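Local atomic coordinates of RNA polymerase sigma-H factor (Fusobacterium nucleatum subsp. nucleatum, PDB entry 3MZY), a protein that probably acts as a sigma factor of the sigma-70 family, binding promoter DNA and guiding RNA polymerase to specific initiation sites before being released. Residues Glu10-Leu13 with Gly14-Ala18; Glu116-Thr119 with Tyr120-Gly124; Arg128-Ala131 with Thr132-Lys136; Lys139-Asp142 with Asn143-Arg147. One frame throughout, in Å; residues are numbered along the deposited sequence.

Contact 1: Glu10-Leu13 with Gly14-Ala18; sequences EGIL and GLLKA
Gly14 N and Leu15 N donate to the carbonyl oxygens of Glu10 and Gly11 in an unbroken alpha-helical turn, part of helix 8-21 in sigma-70 region 2. Four successive i to i+4 backbone bonds hold it. Gly14 N gives to Glu10 O at 2.8 Å and almost straight, and Leu16 N reaches Ile12 O in the same manner. The other two, Leu15 N to Gly11 O (149° at the hydrogen) and Lys17 N to Leu13 O, are more bent.

The apolar contacts are looser. Ile12 and Leu16, one turn apart, lie side by side and point the same way, with Ile12 CG2 4.2 Å from Leu16 CD2. With CG1 of Ile12 beside the backbone N (chi1 -57°), the CG2 branch is the one set opposite that N, and CG2 makes the touch. Both residues press on Phe102 of helix 91-109, while Leu15 turns to helices 29-50 and 112-121. Helix 8-21 is thus packed between these three helices.

Toward the more exposed flank, Lys17 stretches its extended chain obliquely across Leu13. Its ammonium group forms a salt bridge with Glu40 of helix 29-50; the Glu40 side chain also touches Leu13, and aliphatic and charged contacts thereby join the same two helices. Along the lysine chain, CE of Lys17 comes 4.2 Å from CD2 of Leu13.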
ATOM      1  N   GLU A  10      -5.082  -7.330  -2.820  1.00 82.02           N
ATOM      2  CA  GLU A  10      -5.973  -6.188  -2.967  1.00 80.29           C
ATOM      3  C   GLU A  10      -5.478  -4.966  -2.195  1.00 74.63           C
ATOM      4  O   GLU A  10      -5.464  -3.861  -2.731  1.00 77.34           O
ATOM      5  CB  GLU A  10      -7.402  -6.588  -2.572  1.00 81.03           C
ATOM      6  CG  GLU A  10      -8.147  -7.347  -3.698  1.00 91.64           C
ATOM      7  CD  GLU A  10      -7.777  -8.839  -3.825  1.00 97.47           C
ATOM      8  OE1 GLU A  10      -7.143  -9.413  -2.901  1.00 93.78           O
ATOM      9  OE2 GLU A  10      -8.142  -9.442  -4.857  1.00108.78           O
ATOM     10  N   GLY A  11      -5.054  -5.199  -0.951  1.00 51.50           N
ATOM     11  CA  GLY A  11      -4.391  -4.207  -0.092  1.00 51.35           C
ATOM     12  C   GLY A  11      -3.259  -3.478  -0.788  1.00 52.38           C
ATOM     13  O   GLY A  11      -3.259  -2.239  -0.869  1.00 52.20           O
ATOM     14  N   ILE A  12      -2.321  -4.261  -1.324  1.00 52.88           N
ATOM     15  CA  ILE A  12      -1.208  -3.756  -2.085  1.00 54.46           C
ATOM     16  C   ILE A  12      -1.669  -2.923  -3.266  1.00 56.53           C
ATOM     17  O   ILE A  12      -1.138  -1.833  -3.494  1.00 57.15           O
ATOM     18  CB  ILE A  12      -0.303  -4.905  -2.596  1.00 55.19           C
ATOM     19  CG1 ILE A  12       0.194  -5.751  -1.415  1.00 55.82           C
ATOM     20  CG2 ILE A  12       0.842  -4.353  -3.426  1.00 53.56           C
ATOM     21  CD1 ILE A  12       1.143  -6.875  -1.792  1.00 57.93           C
ATOM     22  N   LEU A  13      -2.636  -3.436  -4.027  1.00 57.96           N
ATOM     23  CA  LEU A  13      -3.155  -2.700  -5.176  1.00 60.80           C
ATOM     24  C   LEU A  13      -3.671  -1.341  -4.683  1.00 61.62           C
ATOM     25  O   LEU A  13      -3.286  -0.291  -5.223  1.00 62.45           O
ATOM     26  CB  LEU A  13      -4.299  -3.474  -5.851  1.00 61.58           C
ATOM     27  CG  LEU A  13      -4.588  -3.362  -7.353  1.00 64.51           C
ATOM     28  CD1 LEU A  13      -6.106  -3.386  -7.571  1.00 65.00           C
ATOM     29  CD2 LEU A  13      -3.965  -2.125  -8.043  1.00 67.02           C
ATOM     30  N   GLY A  14      -4.533  -1.389  -3.654  1.00 61.24           N
ATOM     31  CA  GLY A  14      -5.080  -0.199  -2.990  1.00 62.15           C
ATOM     32  C   GLY A  14      -3.993   0.810  -2.668  1.00 62.70           C
ATOM     33  O   GLY A  14      -4.152   1.996  -2.955  1.00 64.50           O
ATOM     34  N   LEU A  15      -2.879   0.332  -2.114  1.00 61.14           N
ATOM     35  CA  LEU A  15      -1.781   1.189  -1.724  1.00 60.98           C
ATOM     36  C   LEU A  15      -1.086   1.823  -2.931  1.00 63.03           C
ATOM     37  O   LEU A  15      -0.796   3.023  -2.920  1.00 63.87           O
ATOM     38  CB  LEU A  15      -0.761   0.422  -0.863  1.00 59.86           C
ATOM     39  CG  LEU A  15       0.575   1.115  -0.527  1.00 58.06           C
ATOM     40  CD1 LEU A  15       0.384   2.286   0.427  1.00 56.61           C
ATOM     41  CD2 LEU A  15       1.589   0.150   0.061  1.00 55.36           C
ATOM     42  N   LEU A  16      -0.795   1.003  -3.945  1.00 63.75           N
ATOM     43  CA  LEU A  16      -0.201   1.448  -5.194  1.00 64.90           C
ATOM     44  C   LEU A  16      -1.056   2.512  -5.874  1.00 65.68           C
ATOM     45  O   LEU A  16      -0.533   3.436  -6.506  1.00 66.73           O
ATOM     46  CB  LEU A  16      -0.023   0.250  -6.126  1.00 66.13           C
ATOM     47  CG  LEU A  16       1.362  -0.346  -6.402  1.00 67.68           C
ATOM     48  CD1 LEU A  16       2.346  -0.116  -5.263  1.00 67.68           C
ATOM     49  CD2 LEU A  16       1.213  -1.830  -6.706  1.00 68.70           C
ATOM     50  N   LYS A  17      -2.371   2.353  -5.747  1.00 65.06           N
ATOM     51  CA  LYS A  17      -3.341   3.335  -6.226  1.00 66.27           C
ATOM     52  C   LYS A  17      -3.235   4.602  -5.396  1.00 65.64           C
ATOM     53  O   LYS A  17      -3.167   5.699  -5.944  1.00 66.98           O
ATOM     54  CB  LYS A  17      -4.765   2.778  -6.137  1.00 66.08           C
ATOM     55  CG  LYS A  17      -5.202   1.981  -7.359  1.00 68.08           C
ATOM     56  CD  LYS A  17      -6.707   1.745  -7.356  1.00 68.82           C
ATOM     57  CE  LYS A  17      -7.088   0.667  -8.344  1.00 69.75           C
ATOM     58  NZ  LYS A  17      -8.568   0.570  -8.466  1.00 70.75           N
ATOM     59  N   ALA A  18      -3.214   4.435  -4.072  1.00 63.47           N
ATOM     60  CA  ALA A  18      -3.030   5.546  -3.151  1.00 62.64           C
ATOM     61  C   ALA A  18      -1.846   6.411  -3.579  1.00 62.97           C
ATOM     62  O   ALA A  18      -1.973   7.626  -3.708  1.00 63.46           O
ATOM     63  CB  ALA A  18      -2.827   5.030  -1.734  1.00 60.78           C
TER

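Contact 2: Glu116-Thr119 with Tyr120-Gly124; sequences EVLT and YLIRG
Thr119 sets its methyl over the ring of the next residue, Tyr120. CG2 of Thr119 stands 4.2 Å from the ring centroid and only 8° off the normal, a CH-pi contact over the middle of one face. OG1 of Thr119 sits beside the backbone N (chi1 -68°), where it bonds Lys115 O one turn back, and this puts the methyl opposite that N.

Arg123 runs alongside Thr119 and points the same way. Its chain is extended from CG to NE, and NH1 then folds back to donate to Thr119 O at 3.0 Å, the oxygen lying at the edge of the guanidinium, tilted 16° from its plane. The same NH1 is 3.6 Å from Thr119 CG2, so one methyl meets both the aromatic ring and the guanidinium.

On the inner flank Leu118 crosses Ile122 at an angle, CD1 of Leu118 meeting CG2 of Ile122 at 3.8 Å. In the backbone beside them Ile122 N bonds Leu118 O nearly straight, while Val117 O takes Leu121 N and, weakly, Tyr120 N. Leu118 and Leu121 both rest on Leu15 of helix 8-21. The helix closes in a Schellman motif: Gly124, with positive phi, is the C-prime residue, Gly124 N returns to Leu121 O, and Tyr125 N returns to Tyr120 O.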
ATOM      1  N   GLU A 116       6.962  -3.900   9.088  1.00 44.72           N
ATOM      2  CA  GLU A 116       5.972  -4.157  10.135  1.00 48.50           C
ATOM      3  C   GLU A 116       4.754  -3.269   9.895  1.00 47.07           C
ATOM      4  O   GLU A 116       3.627  -3.727  10.008  1.00 48.99           O
ATOM      5  CB  GLU A 116       6.552  -3.879  11.526  1.00 52.74           C
ATOM      6  CG  GLU A 116       7.425  -4.975  12.098  1.00 58.29           C
ATOM      7  CD  GLU A 116       8.055  -4.579  13.440  1.00 67.10           C
ATOM      8  OE1 GLU A 116       8.138  -5.449  14.343  1.00 73.33           O
ATOM      9  OE2 GLU A 116       8.467  -3.396  13.599  1.00 67.47           O
ATOM     10  N   VAL A 117       5.006  -2.009   9.543  1.00 44.85           N
ATOM     11  CA  VAL A 117       3.955  -1.041   9.251  1.00 44.51           C
ATOM     12  C   VAL A 117       3.177  -1.428   7.989  1.00 42.61           C
ATOM     13  O   VAL A 117       1.941  -1.425   7.974  1.00 44.60           O
ATOM     14  CB  VAL A 117       4.531   0.406   9.143  1.00 44.10           C
ATOM     15  CG1 VAL A 117       3.516   1.362   8.485  1.00 44.25           C
ATOM     16  CG2 VAL A 117       4.935   0.929  10.536  1.00 47.61           C
ATOM     17  N   LEU A 118       3.910  -1.770   6.936  1.00 40.98           N
ATOM     18  CA  LEU A 118       3.317  -2.189   5.662  1.00 40.24           C
ATOM     19  C   LEU A 118       2.339  -3.335   5.870  1.00 42.11           C
ATOM     20  O   LEU A 118       1.215  -3.289   5.371  1.00 43.58           O
ATOM     21  CB  LEU A 118       4.427  -2.609   4.690  1.00 40.05           C
ATOM     22  CG  LEU A 118       4.024  -3.038   3.278  1.00 42.30           C
ATOM     23  CD1 LEU A 118       3.368  -1.860   2.517  1.00 42.06           C
ATOM     24  CD2 LEU A 118       5.230  -3.610   2.499  1.00 42.40           C
ATOM     25  N   THR A 119       2.776  -4.355   6.608  1.00 43.22           N
ATOM     26  CA  THR A 119       1.946  -5.508   6.940  1.00 46.77           C
ATOM     27  C   THR A 119       0.546  -5.093   7.405  1.00 48.72           C
ATOM     28  O   THR A 119      -0.452  -5.669   6.978  1.00 51.96           O
ATOM     29  CB  THR A 119       2.654  -6.381   8.018  1.00 49.90           C
ATOM     30  OG1 THR A 119       3.818  -6.992   7.429  1.00 51.11           O
ATOM     31  CG2 THR A 119       1.738  -7.456   8.598  1.00 54.25           C
ATOM     32  N   TYR A 120       0.456  -4.102   8.278  1.00 45.23           N
ATOM     33  CA  TYR A 120      -0.871  -3.735   8.793  1.00 45.99           C
ATOM     34  C   TYR A 120      -1.594  -2.754   7.916  1.00 45.07           C
ATOM     35  O   TYR A 120      -2.823  -2.772   7.867  1.00 46.02           O
ATOM     36  CB  TYR A 120      -0.818  -3.269  10.243  1.00 46.79           C
ATOM     37  CG  TYR A 120      -0.357  -4.399  11.107  1.00 48.48           C
ATOM     38  CD1 TYR A 120       0.971  -4.473  11.547  1.00 45.39           C
ATOM     39  CD2 TYR A 120      -1.240  -5.447  11.438  1.00 49.81           C
ATOM     40  CE1 TYR A 120       1.402  -5.540  12.332  1.00 48.72           C
ATOM     41  CE2 TYR A 120      -0.823  -6.528  12.221  1.00 50.53           C
ATOM     42  CZ  TYR A 120       0.492  -6.568  12.659  1.00 50.84           C
ATOM     43  OH  TYR A 120       0.901  -7.630  13.419  1.00 52.69           O
ATOM     44  N   LEU A 121      -0.815  -1.937   7.210  1.00 44.24           N
ATOM     45  CA  LEU A 121      -1.332  -0.959   6.294  1.00 44.50           C
ATOM     46  C   LEU A 121      -2.121  -1.630   5.183  1.00 45.09           C
ATOM     47  O   LEU A 121      -3.270  -1.244   4.913  1.00 46.02           O
ATOM     48  CB  LEU A 121      -0.186  -0.155   5.701  1.00 45.05           C
ATOM     49  CG  LEU A 121      -0.531   1.097   4.893  1.00 46.44           C
ATOM     50  CD1 LEU A 121      -1.291   2.134   5.739  1.00 46.05           C
ATOM     51  CD2 LEU A 121       0.750   1.686   4.315  1.00 47.24           C
ATOM     52  N   ILE A 122      -1.522  -2.653   4.564  1.00 44.62           N
ATOM     53  CA  ILE A 122      -2.182  -3.357   3.465  1.00 45.27           C
ATOM     54  C   ILE A 122      -3.331  -4.245   3.911  1.00 45.36           C
ATOM     55  O   ILE A 122      -4.097  -4.726   3.077  1.00 46.85           O
ATOM     56  CB  ILE A 122      -1.185  -4.159   2.561  1.00 46.29           C
ATOM     57  CG1 ILE A 122      -0.657  -5.404   3.300  1.00 46.77           C
ATOM     58  CG2 ILE A 122      -0.116  -3.214   1.999  1.00 45.62           C
ATOM     59  CD1 ILE A 122       0.554  -6.127   2.666  1.00 47.13           C
ATOM     60  N   ARG A 123      -3.473  -4.447   5.216  1.00 45.07           N
ATOM     61  CA  ARG A 123      -4.654  -5.153   5.742  1.00 45.63           C
ATOM     62  C   ARG A 123      -5.733  -4.171   6.252  1.00 45.34           C
ATOM     63  O   ARG A 123      -6.661  -4.569   6.964  1.00 45.20           O
ATOM     64  CB  ARG A 123      -4.246  -6.157   6.829  1.00 46.99           C
ATOM     65  CG  ARG A 123      -3.502  -7.365   6.305  1.00 47.95           C
ATOM     66  CD  ARG A 123      -2.784  -8.126   7.430  1.00 48.99           C
ATOM     67  NE  ARG A 123      -2.197  -9.381   6.953  1.00 51.60           N
ATOM     68  CZ  ARG A 123      -1.090  -9.485   6.203  1.00 52.31           C
ATOM     69  NH1 ARG A 123      -0.415  -8.400   5.809  1.00 49.13           N
ATOM     70  NH2 ARG A 123      -0.652 -10.684   5.833  1.00 53.14           N
ATOM     71  N   GLY A 124      -5.582  -2.885   5.916  1.00 44.98           N
ATOM     72  CA  GLY A 124      -6.658  -1.906   6.112  1.00 45.44           C
ATOM     73  C   GLY A 124      -6.781  -1.337   7.514  1.00 47.11           C
ATOM     74  O   GLY A 124      -7.869  -0.881   7.929  1.00 48.07           O
TER

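Contact 3: Arg128-Ala131 with Thr132-Lys136; sequences REIA and TILSK
Thr132 grips the carbonyl of Arg128 twice. Its backbone N and its hydroxyl OG1 each donate to Arg128 O at 3.2 Å, and they arrive from opposite faces of the carbonyl plane. The hydroxyl can fold back in this way because OG1 sits beside the threonine's own N, opposite the carbonyl carbon (chi1 -57°). The next two backbone bonds, Ile133 N to Glu129 O and Leu134 N to Ile130 O, are both 2.9 Å long and continue the alpha-helical pattern. After them the pattern changes: Lys136 N bonds Ala131 O at 3.0 Å, a reach of five residues instead of four.

Among the apolar groups, Ile130 and Leu134 lie side by side and point the same way, with CG2 of Ile130 3.8 Å from CD1 of Leu134. Both face helix 112-121, Ile130 against Tyr120 and Leu134 against Phe113 and Val117. Ile133 keeps its CG1 and CD1 close to its own helix, CG1 lying 3.1 Å from Glu129 O. Ala131 is small and buried; its CB meets Lys136 O at 3.2 Å, and it packs against Leu138 and Ile141 of helix 138-159.

Of the charged ends, Glu129 OE1 accepts from Ser126 N, and Lys136 makes a cation-pi contact with Phe113. Ser135 is the first residue to leave helical geometry. Its positive phi, together with the bond from Lys136 N to Ala131 O, marks a Schellman motif that ends helix 127-134 before helix 138-159, consistent with the helix-turn-helix of sigma-70 region 4.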
ATOM      1  N   ARG A 128      -3.453   5.109  13.287  1.00 49.03           N
ATOM      2  CA  ARG A 128      -3.726   5.087  14.720  1.00 51.64           C
ATOM      3  C   ARG A 128      -3.778   3.658  15.242  1.00 48.83           C
ATOM      4  O   ARG A 128      -3.252   3.358  16.315  1.00 51.30           O
ATOM      5  CB  ARG A 128      -5.041   5.784  15.033  1.00 56.05           C
ATOM      6  CG  ARG A 128      -4.997   7.252  14.765  1.00 62.91           C
ATOM      7  CD  ARG A 128      -6.314   7.887  15.121  1.00 71.52           C
ATOM      8  NE  ARG A 128      -6.662   7.655  16.516  1.00 76.62           N
ATOM      9  CZ  ARG A 128      -7.905   7.483  16.942  1.00 82.51           C
ATOM     10  NH1 ARG A 128      -8.144   7.283  18.230  1.00 88.50           N
ATOM     11  NH2 ARG A 128      -8.910   7.507  16.078  1.00 83.36           N
ATOM     12  N   GLU A 129      -4.414   2.778  14.480  1.00 47.06           N
ATOM     13  CA  GLU A 129      -4.526   1.393  14.891  1.00 47.47           C
ATOM     14  C   GLU A 129      -3.167   0.719  14.829  1.00 46.95           C
ATOM     15  O   GLU A 129      -2.870  -0.147  15.655  1.00 48.10           O
ATOM     16  CB  GLU A 129      -5.555   0.650  14.040  1.00 49.20           C
ATOM     17  CG  GLU A 129      -7.000   1.106  14.250  1.00 50.37           C
ATOM     18  CD  GLU A 129      -7.969   0.468  13.265  1.00 56.04           C
ATOM     19  OE1 GLU A 129      -7.541   0.105  12.145  1.00 57.91           O
ATOM     20  OE2 GLU A 129      -9.174   0.330  13.604  1.00 60.49           O
ATOM     21  N   ILE A 130      -2.329   1.139  13.877  1.00 46.46           N
ATOM     22  CA  ILE A 130      -0.998   0.565  13.708  1.00 45.74           C
ATOM     23  C   ILE A 130      -0.102   0.961  14.897  1.00 46.12           C
ATOM     24  O   ILE A 130       0.648   0.128  15.428  1.00 47.17           O
ATOM     25  CB  ILE A 130      -0.378   0.958  12.316  1.00 45.99           C
ATOM     26  CG1 ILE A 130      -1.185   0.321  11.172  1.00 46.26           C
ATOM     27  CG2 ILE A 130       1.102   0.547  12.211  1.00 45.13           C
ATOM     28  CD1 ILE A 130      -0.894   0.902   9.785  1.00 44.24           C
ATOM     29  N   ALA A 131      -0.180   2.226  15.314  1.00 45.99           N
ATOM     30  CA  ALA A 131       0.493   2.684  16.535  1.00 46.85           C
ATOM     31  C   ALA A 131       0.163   1.787  17.730  1.00 47.58           C
ATOM     32  O   ALA A 131       1.060   1.330  18.437  1.00 49.67           O
ATOM     33  CB  ALA A 131       0.112   4.108  16.838  1.00 47.23           C
ATOM     34  N   THR A 132      -1.116   1.524  17.935  1.00 46.90           N
ATOM     35  CA  THR A 132      -1.562   0.686  19.035  1.00 48.26           C
ATOM     36  C   THR A 132      -0.990  -0.723  18.881  1.00 48.66           C
ATOM     37  O   THR A 132      -0.451  -1.280  19.824  1.00 50.53           O
ATOM     38  CB  THR A 132      -3.114   0.654  19.102  1.00 48.32           C
ATOM     39  OG1 THR A 132      -3.588   1.992  19.230  1.00 48.31           O
ATOM     40  CG2 THR A 132      -3.609  -0.149  20.283  1.00 48.71           C
ATOM     41  N   ILE A 133      -1.080  -1.275  17.679  1.00 47.33           N
ATOM     42  CA  ILE A 133      -0.576  -2.618  17.425  1.00 47.79           C
ATOM     43  C   ILE A 133       0.912  -2.746  17.752  1.00 48.82           C
ATOM     44  O   ILE A 133       1.331  -3.701  18.426  1.00 50.72           O
ATOM     45  CB  ILE A 133      -0.871  -3.036  15.965  1.00 47.03           C
ATOM     46  CG1 ILE A 133      -2.387  -3.244  15.787  1.00 47.47           C
ATOM     47  CG2 ILE A 133      -0.055  -4.295  15.547  1.00 46.89           C
ATOM     48  CD1 ILE A 133      -2.848  -3.243  14.340  1.00 45.54           C
ATOM     49  N   LEU A 134       1.707  -1.788  17.277  1.00 48.17           N
ATOM     50  CA  LEU A 134       3.164  -1.869  17.417  1.00 49.45           C
ATOM     51  C   LEU A 134       3.713  -1.194  18.673  1.00 51.73           C
ATOM     52  O   LEU A 134       4.931  -1.181  18.893  1.00 53.83           O
ATOM     53  CB  LEU A 134       3.851  -1.284  16.179  1.00 48.22           C
ATOM     54  CG  LEU A 134       3.548  -1.952  14.836  1.00 47.13           C
ATOM     55  CD1 LEU A 134       4.125  -1.130  13.709  1.00 43.45           C
ATOM     56  CD2 LEU A 134       4.054  -3.412  14.797  1.00 48.51           C
ATOM     57  N   SER A 135       2.812  -0.632  19.480  1.00 52.23           N
ATOM     58  CA  SER A 135       3.181   0.156  20.652  1.00 54.99           C
ATOM     59  C   SER A 135       4.215   1.194  20.239  1.00 55.45           C
ATOM     60  O   SER A 135       5.319   1.267  20.795  1.00 58.26           O
ATOM     61  CB  SER A 135       3.689  -0.742  21.776  1.00 58.46           C
ATOM     62  OG  SER A 135       2.713  -1.729  22.085  1.00 59.90           O
ATOM     63  N   LYS A 136       3.852   1.968  19.225  1.00 55.50           N
ATOM     64  CA  LYS A 136       4.692   3.051  18.740  1.00 55.09           C
ATOM     65  C   LYS A 136       3.843   4.279  18.798  1.00 53.89           C
ATOM     66  O   LYS A 136       2.623   4.170  18.867  1.00 54.14           O
ATOM     67  CB  LYS A 136       5.151   2.787  17.296  1.00 54.72           C
ATOM     68  CG  LYS A 136       6.182   1.671  17.145  1.00 58.32           C
ATOM     69  CD  LYS A 136       7.265   1.794  18.181  1.00 63.45           C
ATOM     70  CE  LYS A 136       8.466   0.903  17.877  1.00 72.14           C
ATOM     71  NZ  LYS A 136       9.536   1.679  17.187  1.00 74.94           N
TER

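Contact 4: Lys139-Asp142 with Asn143-Arg147; sequences KSID and NTIQR
Ser140 O is held by two groups of Thr144, the hydroxyl OG1 at 2.9 Å and the backbone N at 3.3 Å, within a continuous alpha-helical turn of helix 138-159, which is consistent with the second helix of the helix-turn-helix in sigma-70 region 4, the one that in this family reads promoter DNA. The backbone N-H bond is bent, coming from above the carbonyl plane, 37° out of it. Placing OG1 opposite the carbonyl carbon of Thr144 (chi1 -65°) swings the hydroxyl back along the helix to Ser140. From the other end of the turn Arg147 NH2 gives OG1 a weak bond, and its guanidinium has one face over Thr144 CA. Arg147 NE makes a salt bridge to Glu114, so the arginine links this helix to helix 112-121.

The remaining backbone bonds vary in quality. Ile145 N to Ile141 O is 2.9 Å and nearly straight, Asn143 N to Lys139 O is somewhat bent, and Gln146 N approaches Asp142 O at 135°.

On the apolar flank Ile141 packs against helices 112-121 and 127-134, and Ile145 reaches Tyr127 as well as Phe29 and Ser30 of helix 29-50. Asp142 also looks to that helix, its OD1 bonded to Ser30 OG.

On the outer flank the Asn143 amide crosses the Lys139 side chain at a slant, ND2 of Asn143 lying 3.7 Å from CG of Lys139. Inside, the two isoleucines, set at an angle to each other, meet through Ile141 CG2 and Ile145 CD1, 4.1 Å apart.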
ATOM      1  N   LYS A 139       3.196   9.725  15.478  1.00 61.64           N
ATOM      2  CA  LYS A 139       4.061  10.487  14.579  1.00 62.30           C
ATOM      3  C   LYS A 139       5.012   9.544  13.880  1.00 57.41           C
ATOM      4  O   LYS A 139       5.284   9.672  12.693  1.00 57.09           O
ATOM      5  CB  LYS A 139       4.865  11.519  15.360  1.00 66.73           C
ATOM      6  CG  LYS A 139       5.775  12.379  14.505  1.00 69.42           C
ATOM      7  CD  LYS A 139       6.744  13.175  15.376  1.00 77.67           C
ATOM      8  CE  LYS A 139       7.105  14.515  14.742  1.00 84.15           C
ATOM      9  NZ  LYS A 139       6.211  15.600  15.240  1.00 94.56           N
ATOM     10  N   SER A 140       5.512   8.591  14.643  1.00 55.33           N
ATOM     11  CA  SER A 140       6.470   7.637  14.152  1.00 53.83           C
ATOM     12  C   SER A 140       5.869   6.740  13.066  1.00 52.38           C
ATOM     13  O   SER A 140       6.563   6.366  12.126  1.00 53.18           O
ATOM     14  CB  SER A 140       6.993   6.830  15.326  1.00 54.67           C
ATOM     15  OG  SER A 140       7.140   5.481  14.988  1.00 58.29           O
ATOM     16  N   ILE A 141       4.584   6.407  13.192  1.00 51.34           N
ATOM     17  CA  ILE A 141       3.926   5.548  12.219  1.00 51.97           C
ATOM     18  C   ILE A 141       3.661   6.352  10.950  1.00 53.90           C
ATOM     19  O   ILE A 141       3.884   5.886   9.831  1.00 55.90           O
ATOM     20  CB  ILE A 141       2.594   4.948  12.787  1.00 52.99           C
ATOM     21  CG1 ILE A 141       2.875   4.004  13.964  1.00 50.14           C
ATOM     22  CG2 ILE A 141       1.770   4.240  11.686  1.00 55.36           C
ATOM     23  CD1 ILE A 141       3.895   2.936  13.687  1.00 49.66           C
ATOM     24  N   ASP A 142       3.182   7.570  11.149  1.00 54.26           N
ATOM     25  CA  ASP A 142       2.875   8.463  10.068  1.00 57.39           C
ATOM     26  C   ASP A 142       4.093   8.712   9.184  1.00 54.66           C
ATOM     27  O   ASP A 142       3.985   8.711   7.963  1.00 55.18           O
ATOM     28  CB  ASP A 142       2.360   9.775  10.633  1.00 65.67           C
ATOM     29  CG  ASP A 142       1.891  10.712   9.565  1.00 74.57           C
ATOM     30  OD1 ASP A 142       0.816  10.453   8.985  1.00 80.58           O
ATOM     31  OD2 ASP A 142       2.597  11.711   9.309  1.00 80.77           O
ATOM     32  N   ASN A 143       5.242   8.914   9.819  1.00 53.36           N
ATOM     33  CA  ASN A 143       6.489   9.165   9.124  1.00 52.80           C
ATOM     34  C   ASN A 143       6.986   7.942   8.363  1.00 48.71           C
ATOM     35  O   ASN A 143       7.657   8.082   7.324  1.00 49.56           O
ATOM     36  CB  ASN A 143       7.554   9.632  10.116  1.00 55.62           C
ATOM     37  CG  ASN A 143       7.336  11.058  10.591  1.00 64.06           C
ATOM     38  OD1 ASN A 143       6.641  11.851   9.948  1.00 68.73           O
ATOM     39  ND2 ASN A 143       7.952  11.398  11.715  1.00 69.93           N
ATOM     40  N   THR A 144       6.673   6.762   8.898  1.00 46.13           N
ATOM     41  CA  THR A 144       7.012   5.489   8.269  1.00 46.47           C
ATOM     42  C   THR A 144       6.168   5.247   7.009  1.00 47.13           C
ATOM     43  O   THR A 144       6.699   4.894   5.960  1.00 49.60           O
ATOM     44  CB  THR A 144       6.836   4.319   9.259  1.00 48.74           C
ATOM     45  OG1 THR A 144       7.783   4.475  10.315  1.00 51.10           O
ATOM     46  CG2 THR A 144       7.056   2.951   8.580  1.00 52.65           C
ATOM     47  N   ILE A 145       4.861   5.438   7.122  1.00 47.71           N
ATOM     48  CA  ILE A 145       3.953   5.370   5.982  1.00 51.02           C
ATOM     49  C   ILE A 145       4.435   6.334   4.897  1.00 53.52           C
ATOM     50  O   ILE A 145       4.325   6.043   3.705  1.00 57.69           O
ATOM     51  CB  ILE A 145       2.520   5.736   6.408  1.00 53.63           C
ATOM     52  CG1 ILE A 145       1.925   4.613   7.268  1.00 53.72           C
ATOM     53  CG2 ILE A 145       1.645   6.040   5.201  1.00 60.11           C
ATOM     54  CD1 ILE A 145       0.549   4.905   7.870  1.00 53.41           C
ATOM     55  N   GLN A 146       4.985   7.461   5.328  1.00 52.84           N
ATOM     56  CA  GLN A 146       5.407   8.504   4.429  1.00 58.68           C
ATOM     57  C   GLN A 146       6.702   8.092   3.724  1.00 57.69           C
ATOM     58  O   GLN A 146       6.889   8.384   2.540  1.00 62.64           O
ATOM     59  CB  GLN A 146       5.593   9.812   5.197  1.00 61.75           C
ATOM     60  CG  GLN A 146       5.786  11.040   4.314  1.00 74.03           C
ATOM     61  CD  GLN A 146       4.465  11.578   3.790  1.00 87.11           C
ATOM     62  OE1 GLN A 146       3.418  11.434   4.437  1.00 88.86           O
ATOM     63  NE2 GLN A 146       4.503  12.200   2.611  1.00 96.32           N
ATOM     64  N   ARG A 147       7.591   7.422   4.458  1.00 51.65           N
ATOM     65  CA  ARG A 147       8.811   6.850   3.866  1.00 49.31           C
ATOM     66  C   ARG A 147       8.484   5.737   2.899  1.00 46.15           C
ATOM     67  O   ARG A 147       9.108   5.635   1.849  1.00 46.19           O
ATOM     68  CB  ARG A 147       9.750   6.292   4.932  1.00 49.88           C
ATOM     69  CG  ARG A 147      10.581   7.311   5.649  1.00 52.76           C
ATOM     70  CD  ARG A 147      11.775   6.625   6.310  1.00 53.36           C
ATOM     71  NE  ARG A 147      11.409   5.481   7.152  1.00 51.12           N
ATOM     72  CZ  ARG A 147      10.801   5.582   8.339  1.00 52.05           C
ATOM     73  NH1 ARG A 147      10.473   6.783   8.803  1.00 55.41           N
ATOM     74  NH2 ARG A 147      10.496   4.492   9.052  1.00 47.62           N
TER

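Contact 1 is the most buried of the four, its centre about 5 Å from that of the chain, while contact 3, about 17 Å out, has mostly exposed residues. Contact 2 touches each of the others: Leu118 CD1 meets Leu15 CD2 of contact 1 at 3.6 Å, Tyr120 packs on Ile130 and Ile133 of contact 3, and Val117 packs on contact 4. Ile141 joins contact 4 to contact 3, whereas contact 1 touches neither. Contacts 1 and 4 lie within running helix; contacts 2 and 3 include helix ends closed by Schellman motifs. Aliphatic pairs recur throughout; threonine hydroxyls bond carbonyls one turn back in contacts 2, 3 and 4, but contact 1 has no threonine.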